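Side-chain contacts in viral CASP8 and FADD-like apoptosis regulator (Molluscum contagiosum virus subtype 1, PDB 2BBR), which inhibits death-receptor-induced apoptosis by interfering with caspase-8 recruitment and activation at the death-inducing signaling complex, and also suppresses host NF-kappa-B activation: residues Asp25-Phe30 / Tyr65-Met70; Ser150-Ser155 / Gln178-Arg183. All coordinates share one frame; numbering follows the deposited sequence.

Contact 1: residues Asp25-Phe30 / Tyr65-Met70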
ATOM      1  N   ASP A  25       6.562  -6.421   6.274  1.00 11.97           N
ATOM      2  CA  ASP A  25       6.038  -5.670   7.412  1.00 12.11           C
ATOM      3  C   ASP A  25       5.886  -4.201   7.024  1.00 11.82           C
ATOM      4  O   ASP A  25       4.883  -3.564   7.346  1.00 12.43           O
ATOM      5  CB  ASP A  25       6.982  -5.745   8.621  1.00 14.97           C
ATOM      6  CG  ASP A  25       7.043  -7.124   9.244  1.00 16.04           C
ATOM      7  OD1 ASP A  25       6.071  -7.895   9.102  1.00 15.48           O
ATOM      8  OD2 ASP A  25       8.068  -7.425   9.896  1.00 19.25           O
ATOM      9  N   SER A  26       6.897  -3.664   6.345  1.00 12.09           N
ATOM     10  CA  SER A  26       6.876  -2.270   5.923  1.00 12.65           C
ATOM     11  C   SER A  26       5.719  -2.007   4.965  1.00 11.34           C
ATOM     12  O   SER A  26       5.064  -0.970   5.041  1.00 11.18           O
ATOM     13  CB  SER A  26       8.205  -1.909   5.251  1.00 14.31           C
ATOM     14  OG  SER A  26       8.217  -0.558   4.828  1.00 20.50           O
ATOM     15  N   LEU A  27       5.476  -2.945   4.057  1.00 10.94           N
ATOM     16  CA  LEU A  27       4.387  -2.788   3.106  1.00 10.09           C
ATOM     17  C   LEU A  27       3.040  -2.769   3.822  1.00  9.78           C
ATOM     18  O   LEU A  27       2.170  -1.966   3.493  1.00  9.92           O
ATOM     19  CB  LEU A  27       4.411  -3.910   2.062  1.00 11.42           C
ATOM     20  CG  LEU A  27       5.687  -4.009   1.223  1.00 12.41           C
ATOM     21  CD1 LEU A  27       5.547  -5.118   0.196  1.00 13.15           C
ATOM     22  CD2 LEU A  27       5.952  -2.683   0.532  1.00 13.99           C
ATOM     23  N   LEU A  28       2.864  -3.650   4.804  1.00 10.05           N
ATOM     24  CA  LEU A  28       1.606  -3.678   5.533  1.00 10.30           C
ATOM     25  C   LEU A  28       1.429  -2.407   6.349  1.00 10.07           C
ATOM     26  O   LEU A  28       0.333  -1.854   6.413  1.00 10.49           O
ATOM     27  CB  LEU A  28       1.532  -4.905   6.442  1.00 13.49           C
ATOM     28  CG  LEU A  28       1.444  -6.258   5.734  1.00 15.21           C
ATOM     29  CD1 LEU A  28       1.124  -7.337   6.756  1.00 17.56           C
ATOM     30  CD2 LEU A  28       0.359  -6.217   4.662  1.00 16.74           C
ATOM     31  N   LEU A  29       2.501  -1.939   6.978  1.00 10.59           N
ATOM     32  CA  LEU A  29       2.409  -0.711   7.757  1.00 10.67           C
ATOM     33  C   LEU A  29       1.982   0.440   6.848  1.00 10.42           C
ATOM     34  O   LEU A  29       1.189   1.290   7.243  1.00 11.34           O
ATOM     35  CB  LEU A  29       3.746  -0.392   8.431  1.00 12.94           C
ATOM     36  CG  LEU A  29       4.059  -1.193   9.697  1.00 16.78           C
ATOM     37  CD1 LEU A  29       5.446  -0.842  10.197  1.00 19.75           C
ATOM     38  CD2 LEU A  29       3.017  -0.890  10.766  1.00 18.88           C
ATOM     39  N   PHE A  30       2.501   0.459   5.624  1.00 10.55           N
ATOM     40  CA  PHE A  30       2.140   1.498   4.666  1.00 10.31           C
ATOM     41  C   PHE A  30       0.654   1.382   4.311  1.00  9.82           C
ATOM     42  O   PHE A  30      -0.065   2.382   4.264  1.00 10.08           O
ATOM     43  CB  PHE A  30       2.994   1.362   3.405  1.00 10.78           C
ATOM     44  CG  PHE A  30       2.580   2.276   2.288  1.00  9.14           C
ATOM     45  CD1 PHE A  30       3.022   3.596   2.235  1.00  9.15           C
ATOM     46  CD2 PHE A  30       1.740   1.815   1.284  1.00  9.20           C
ATOM     47  CE1 PHE A  30       2.629   4.442   1.187  1.00 10.12           C
ATOM     48  CE2 PHE A  30       1.345   2.648   0.244  1.00 10.20           C
ATOM     49  CZ  PHE A  30       1.790   3.963   0.192  1.00  9.39           C
ATOM     50  N   TYR A  65      -2.963 -10.792  -0.543  1.00  9.87           N
ATOM     51  CA  TYR A  65      -2.959 -10.775  -1.999  1.00  9.70           C
ATOM     52  C   TYR A  65      -1.968  -9.732  -2.516  1.00 10.71           C
ATOM     53  O   TYR A  65      -1.163 -10.009  -3.406  1.00 10.84           O
ATOM     54  CB  TYR A  65      -4.351 -10.453  -2.533  1.00 11.31           C
ATOM     55  CG  TYR A  65      -4.423 -10.482  -4.041  1.00 11.36           C
ATOM     56  CD1 TYR A  65      -4.678 -11.670  -4.722  1.00 12.37           C
ATOM     57  CD2 TYR A  65      -4.191  -9.328  -4.793  1.00 13.09           C
ATOM     58  CE1 TYR A  65      -4.699 -11.712  -6.114  1.00 13.87           C
ATOM     59  CE2 TYR A  65      -4.209  -9.361  -6.186  1.00 13.77           C
ATOM     60  CZ  TYR A  65      -4.463 -10.559  -6.836  1.00 12.84           C
ATOM     61  OH  TYR A  65      -4.474 -10.601  -8.214  1.00 15.54           O
ATOM     62  N   VAL A  66      -2.030  -8.531  -1.952  1.00 11.27           N
ATOM     63  CA  VAL A  66      -1.133  -7.461  -2.366  1.00 11.97           C
ATOM     64  C   VAL A  66       0.327  -7.857  -2.142  1.00 12.73           C
ATOM     65  O   VAL A  66       1.200  -7.482  -2.922  1.00 13.45           O
ATOM     66  CB  VAL A  66      -1.455  -6.148  -1.605  1.00 13.87           C
ATOM     67  CG1 VAL A  66      -0.405  -5.088  -1.908  1.00 15.96           C
ATOM     68  CG2 VAL A  66      -2.835  -5.645  -2.012  1.00 16.17           C
ATOM     69  N   LEU A  67       0.585  -8.622  -1.084  1.00 12.31           N
ATOM     70  CA  LEU A  67       1.939  -9.084  -0.770  1.00 12.80           C
ATOM     71  C   LEU A  67       2.298 -10.306  -1.610  1.00 12.33           C
ATOM     72  O   LEU A  67       3.417 -10.818  -1.532  1.00 13.93           O
ATOM     73  CB  LEU A  67       2.056  -9.452   0.713  1.00 14.46           C
ATOM     74  CG  LEU A  67       1.963  -8.351   1.771  1.00 17.36           C
ATOM     75  CD1 LEU A  67       2.064  -8.969   3.158  1.00 18.37           C
ATOM     76  CD2 LEU A  67       3.075  -7.341   1.562  1.00 18.44           C
ATOM     77  N   GLN A  68       1.339 -10.773  -2.398  1.00 12.50           N
ATOM     78  CA  GLN A  68       1.536 -11.930  -3.259  1.00 13.74           C
ATOM     79  C   GLN A  68       1.853 -13.193  -2.465  1.00 12.64           C
ATOM     80  O   GLN A  68       2.595 -14.058  -2.932  1.00 14.26           O
ATOM     81  CB  GLN A  68       2.652 -11.646  -4.268  1.00 17.84           C
ATOM     82  CG  GLN A  68       2.321 -10.522  -5.238  1.00 22.38           C
ATOM     83  CD  GLN A  68       1.182 -10.877  -6.173  1.00 24.89           C
ATOM     84  OE1 GLN A  68       1.319 -11.752  -7.028  1.00 27.91           O
ATOM     85  NE2 GLN A  68       0.047 -10.203  -6.012  1.00 27.01           N
ATOM     86  N   ARG A  69       1.290 -13.294  -1.265  1.00 10.63           N
ATOM     87  CA  ARG A  69       1.504 -14.466  -0.428  1.00 10.31           C
ATOM     88  C   ARG A  69       0.346 -15.441  -0.609  1.00 10.11           C
ATOM     89  O   ARG A  69      -0.485 -15.636   0.279  1.00 10.32           O
ATOM     90  CB  ARG A  69       1.659 -14.053   1.040  1.00 11.16           C
ATOM     91  CG  ARG A  69       2.936 -13.254   1.318  1.00 12.18           C
ATOM     92  CD  ARG A  69       4.187 -14.041   0.943  1.00 13.28           C
ATOM     93  NE  ARG A  69       4.298 -15.279   1.712  1.00 11.98           N
ATOM     94  CZ  ARG A  69       4.887 -15.382   2.899  1.00 12.32           C
ATOM     95  NH1 ARG A  69       5.435 -14.320   3.472  1.00 13.26           N
ATOM     96  NH2 ARG A  69       4.918 -16.552   3.521  1.00 12.36           N
ATOM     97  N   MET A  70       0.297 -16.046  -1.791  1.00 10.15           N
ATOM     98  CA  MET A  70      -0.757 -16.997  -2.105  1.00 10.55           C
ATOM     99  C   MET A  70      -0.634 -18.240  -1.231  1.00  9.66           C
ATOM    100  O   MET A  70      -1.604 -18.970  -1.040  1.00 10.50           O
ATOM    101  CB  MET A  70      -0.710 -17.373  -3.586  1.00 10.60           C
ATOM    102  CG  MET A  70      -1.394 -16.372  -4.516  1.00 13.76           C
ATOM    103  SD  MET A  70      -0.821 -14.664  -4.361  1.00 20.24           S
ATOM    104  CE  MET A  70      -1.901 -13.820  -5.526  1.00 16.33           C
TER
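L67 reaches with its two methyls to two neighbouring leucines of helix 22-31, and these apolar touches make up the whole contact. CD2 of L67 lies against L27, 3.6 Å from L27 CD1 and also within touch of L27 CB, the two side chains meeting at a slant. CD1 of L67 goes to L28 instead, 3.6 Å from L28 CD2, and here the chains cross at about a right angle. All three leucines share one shape, with CG anti to the carbonyl carbon and beside the backbone N (chi1 -68° in L67) and CD1 anti to CA. In L67 the fork straddles the junction between L27 and L28. The CB of L27 already points at the 65-70 segment, whereas L28 leaves the backbone to one side and arrives through its CD2 branch. The leucines lie in the first death effector domain, a bundle of helices of the death-fold superfamily, where they join helix 22-31 to the turn just after helix 57-66. L20 packs on L28 from the loop before helix 22-31, and V137 of helix 136-145 on L27.

No hydrogen bond crosses the contact; those around Q68 shape the turn that carries L67. Q68, with positive phi (62°), is the first residue to leave helical geometry after helix 57-66, in a Schellman motif. Its backbone N bonds to Y65 O at 2.8 Å, and its side-chain NE2 makes a weak, strongly bent bond to the same Y65 O (2.9 Å, 118° at the hydrogen).

Charge is gathered at R69, the N-cap residue of helix 70-77, whose guanidinium forms salt bridges to E24 and D71 and donates to the carbonyl of E19.

Contact 2: residues Ser150-Ser155 / Gln178-Arg183; sequences SPSSVS and QQEQAR
E180 CG rests 4.0 Å from P151 O, a loose touch between helix 167-187 and the loop that leads into helix 155-163; no direct hydrogen bond spans the two segments. In the order of the helix, Q178 and Q179 come first: the carbonyl of Q178 accepts from A182 N, and that of Q179 from R183 N, the i to i-4 bonds of the helix around E180. E180 itself carries the contact. Its CB points at the loop, and CG stands anti to the backbone N (chi1 169°), after which the chain bends at chi2 (60°) and brings the carboxylate alongside S152. The hydroxyl OG of S152 stays 4.4 Å from E180 OE1, too far for a bond, and one water fills the step: it donates to E180 OE1 at 2.7 Å and is hydrogen-bonded to S152 OG at 2.8 Å. The other carboxylate oxygen, OE2, bonds to ND1 of H194 in the C-terminal tag, so both oxygens of this surface carboxylate have partners. Further on, R183 runs extended back alongside the helix, and its NH1 makes a weak bond to Q179 O, with the edge of its guanidinium against Q179 CA.

The loop face is set by S150, whose OG accepts from S152 N at 3.3 Å and, weakly, from S153 N. P151 O, beside E180 CG, is also taken by the hydroxyl of Y176, and E177 OE1 accepts from V154 N at the N-cap of helix 155-163. What results is an ST turn within the loop between helices 136-145 and 155-163 of the second death effector domain, tied to helix 167-187 by direct bonds to Y176 and E177 and, at E180, through a water.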
ATOM      1  N   SER A 150      -0.873  12.778  -2.902  1.00 10.90           N
ATOM      2  CA  SER A 150      -1.927  12.455  -1.953  1.00 11.37           C
ATOM      3  C   SER A 150      -2.805  11.423  -2.641  1.00 11.60           C
ATOM      4  O   SER A 150      -2.608  11.127  -3.817  1.00 11.42           O
ATOM      5  CB  SER A 150      -2.757  13.694  -1.638  1.00 12.79           C
ATOM      6  OG  SER A 150      -3.549  14.035  -2.760  1.00 15.31           O
ATOM      7  N   PRO A 151      -3.790  10.861  -1.924  1.00 11.89           N
ATOM      8  CA  PRO A 151      -4.656   9.863  -2.561  1.00 12.42           C
ATOM      9  C   PRO A 151      -5.422  10.399  -3.774  1.00 12.94           C
ATOM     10  O   PRO A 151      -5.888   9.625  -4.613  1.00 14.98           O
ATOM     11  CB  PRO A 151      -5.580   9.435  -1.422  1.00 13.43           C
ATOM     12  CG  PRO A 151      -4.700   9.599  -0.212  1.00 13.75           C
ATOM     13  CD  PRO A 151      -4.046  10.930  -0.475  1.00 11.53           C
ATOM     14  N   SER A 152      -5.541  11.719  -3.880  1.00 12.40           N
ATOM     15  CA  SER A 152      -6.257  12.339  -4.993  1.00 13.46           C
ATOM     16  C   SER A 152      -5.336  12.869  -6.091  1.00 13.31           C
ATOM     17  O   SER A 152      -5.782  13.142  -7.206  1.00 15.17           O
ATOM     18  CB  SER A 152      -7.125  13.493  -4.480  1.00 15.91           C
ATOM     19  OG  SER A 152      -8.054  13.042  -3.514  1.00 17.34           O
ATOM     20  N   SER A 153      -4.052  13.012  -5.778  1.00 12.74           N
ATOM     21  CA  SER A 153      -3.095  13.542  -6.740  1.00 12.64           C
ATOM     22  C   SER A 153      -1.777  12.789  -6.725  1.00 11.59           C
ATOM     23  O   SER A 153      -1.038  12.843  -5.740  1.00 11.86           O
ATOM     24  CB  SER A 153      -2.834  15.019  -6.440  1.00 14.17           C
ATOM     25  OG  SER A 153      -1.795  15.532  -7.255  1.00 15.59           O
ATOM     26  N   VAL A 154      -1.482  12.088  -7.815  1.00 10.57           N
ATOM     27  CA  VAL A 154      -0.239  11.338  -7.911  1.00 10.23           C
ATOM     28  C   VAL A 154       0.533  11.704  -9.177  1.00 10.15           C
ATOM     29  O   VAL A 154       1.495  11.031  -9.532  1.00 10.61           O
ATOM     30  CB  VAL A 154      -0.500   9.802  -7.891  1.00 10.19           C
ATOM     31  CG1 VAL A 154      -1.132   9.403  -6.566  1.00 12.14           C
ATOM     32  CG2 VAL A 154      -1.393   9.396  -9.053  1.00 11.99           C
ATOM     33  N   SER A 155       0.132  12.788  -9.840  1.00 10.08           N
ATOM     34  CA  SER A 155       0.794  13.200 -11.073  1.00 10.77           C
ATOM     35  C   SER A 155       2.292  13.448 -10.924  1.00 10.28           C
ATOM     36  O   SER A 155       3.046  13.216 -11.864  1.00 11.12           O
ATOM     37  CB  SER A 155       0.116  14.444 -11.668  1.00 12.94           C
ATOM     38  OG  SER A 155       0.231  15.562 -10.813  1.00 14.60           O
ATOM     39  N   GLN A 178      -7.300   9.582 -12.747  1.00 10.07           N
ATOM     40  CA  GLN A 178      -8.499   9.882 -13.517  1.00 10.36           C
ATOM     41  C   GLN A 178      -9.705   9.122 -12.966  1.00  9.85           C
ATOM     42  O   GLN A 178     -10.809   9.666 -12.892  1.00 10.83           O
ATOM     43  CB  GLN A 178      -8.278   9.540 -14.991  1.00 10.87           C
ATOM     44  CG  GLN A 178      -7.270  10.439 -15.689  1.00 11.92           C
ATOM     45  CD  GLN A 178      -7.656  11.899 -15.615  1.00 15.21           C
ATOM     46  OE1 GLN A 178      -7.381  12.576 -14.623  1.00 17.69           O
ATOM     47  NE2 GLN A 178      -8.315  12.388 -16.659  1.00 18.42           N
ATOM     48  N   GLN A 179      -9.501   7.871 -12.568  1.00 10.22           N
ATOM     49  CA  GLN A 179     -10.585   7.073 -12.004  1.00 11.43           C
ATOM     50  C   GLN A 179     -11.058   7.662 -10.680  1.00 11.51           C
ATOM     51  O   GLN A 179     -12.260   7.736 -10.417  1.00 11.40           O
ATOM     52  CB  GLN A 179     -10.124   5.629 -11.788  1.00 12.62           C
ATOM     53  CG  GLN A 179      -9.988   4.827 -13.071  1.00 15.86           C
ATOM     54  CD  GLN A 179      -9.372   3.462 -12.842  1.00 21.50           C
ATOM     55  OE1 GLN A 179      -9.730   2.758 -11.897  1.00 25.38           O
ATOM     56  NE2 GLN A 179      -8.450   3.074 -13.715  1.00 23.77           N
ATOM     57  N   GLU A 180     -10.115   8.072  -9.839  1.00 11.75           N
ATOM     58  CA  GLU A 180     -10.466   8.662  -8.552  1.00 11.37           C
ATOM     59  C   GLU A 180     -11.216   9.976  -8.758  1.00 11.12           C
ATOM     60  O   GLU A 180     -12.187  10.259  -8.058  1.00 11.66           O
ATOM     61  CB  GLU A 180      -9.204   8.897  -7.715  1.00 12.80           C
ATOM     62  CG  GLU A 180      -9.437   9.758  -6.476  1.00 15.80           C
ATOM     63  CD  GLU A 180     -10.439   9.157  -5.499  1.00 17.34           C
ATOM     64  OE1 GLU A 180     -10.922   9.903  -4.620  1.00 20.15           O
ATOM     65  OE2 GLU A 180     -10.736   7.947  -5.596  1.00 18.65           O
ATOM     66  N   GLN A 181     -10.762  10.777  -9.713  1.00 10.18           N
ATOM     67  CA  GLN A 181     -11.409  12.052 -10.005  1.00 11.24           C
ATOM     68  C   GLN A 181     -12.846  11.832 -10.475  1.00 10.28           C
ATOM     69  O   GLN A 181     -13.759  12.550 -10.063  1.00 11.62           O
ATOM     70  CB  GLN A 181     -10.624  12.802 -11.081  1.00 11.18           C
ATOM     71  CG  GLN A 181     -11.244  14.123 -11.505  1.00 13.90           C
ATOM     72  CD  GLN A 181     -10.456  14.803 -12.609  1.00 14.72           C
ATOM     73  OE1 GLN A 181     -10.466  14.365 -13.762  1.00 18.16           O
ATOM     74  NE2 GLN A 181      -9.761  15.874 -12.260  1.00 16.99           N
ATOM     75  N   ALA A 182     -13.041  10.841 -11.340  1.00 11.06           N
ATOM     76  CA  ALA A 182     -14.372  10.541 -11.858  1.00 12.06           C
ATOM     77  C   ALA A 182     -15.290  10.052 -10.741  1.00 13.10           C
ATOM     78  O   ALA A 182     -16.470  10.414 -10.690  1.00 13.88           O
ATOM     79  CB  ALA A 182     -14.280   9.494 -12.962  1.00 12.42           C
ATOM     80  N   ARG A 183     -14.753   9.219  -9.855  1.00 13.73           N
ATOM     81  CA  ARG A 183     -15.534   8.702  -8.741  1.00 15.95           C
ATOM     82  C   ARG A 183     -15.970   9.828  -7.815  1.00 16.23           C
ATOM     83  O   ARG A 183     -17.125   9.883  -7.393  1.00 18.07           O
ATOM     84  CB  ARG A 183     -14.730   7.669  -7.955  1.00 17.57           C
ATOM     85  CG  ARG A 183     -14.604   6.323  -8.646  1.00 22.73           C
ATOM     86  CD  ARG A 183     -13.964   5.315  -7.715  1.00 25.64           C
ATOM     87  NE  ARG A 183     -13.973   3.957  -8.251  1.00 29.86           N
ATOM     88  CZ  ARG A 183     -13.283   3.563  -9.316  1.00 30.54           C
ATOM     89  NH1 ARG A 183     -12.518   4.423  -9.973  1.00 32.42           N
ATOM     90  NH2 ARG A 183     -13.357   2.302  -9.723  1.00 31.56           N
TER
HETATM   91  O   HOH W   1     -10.566  12.547  -4.666  1.00 20.03           O

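Overall arrangement
From the N terminus, the chain enters helix 22-31, runs through helices 42-51 and 57-66, and comes back at 65-70, where contact 1 closes a loop within the first death effector domain. It then passes through helices 70-77 and 81-85 into the second domain, whose helices 95-104, 109-122 and 136-145 precede the 150-155 loop. Contact 2 closes a shorter loop through helix 155-163 onto helix 167-187. The two loops follow in series, neither enclosing nor crossing the other. The centres of contacts 1 and 2 lie about 23 Å apart; contact 1 is buried, contact 2 at the surface. Contact 1 ties helix 22-31 to the turn after helix 57-66; helix 136-145 of the second domain also packs there.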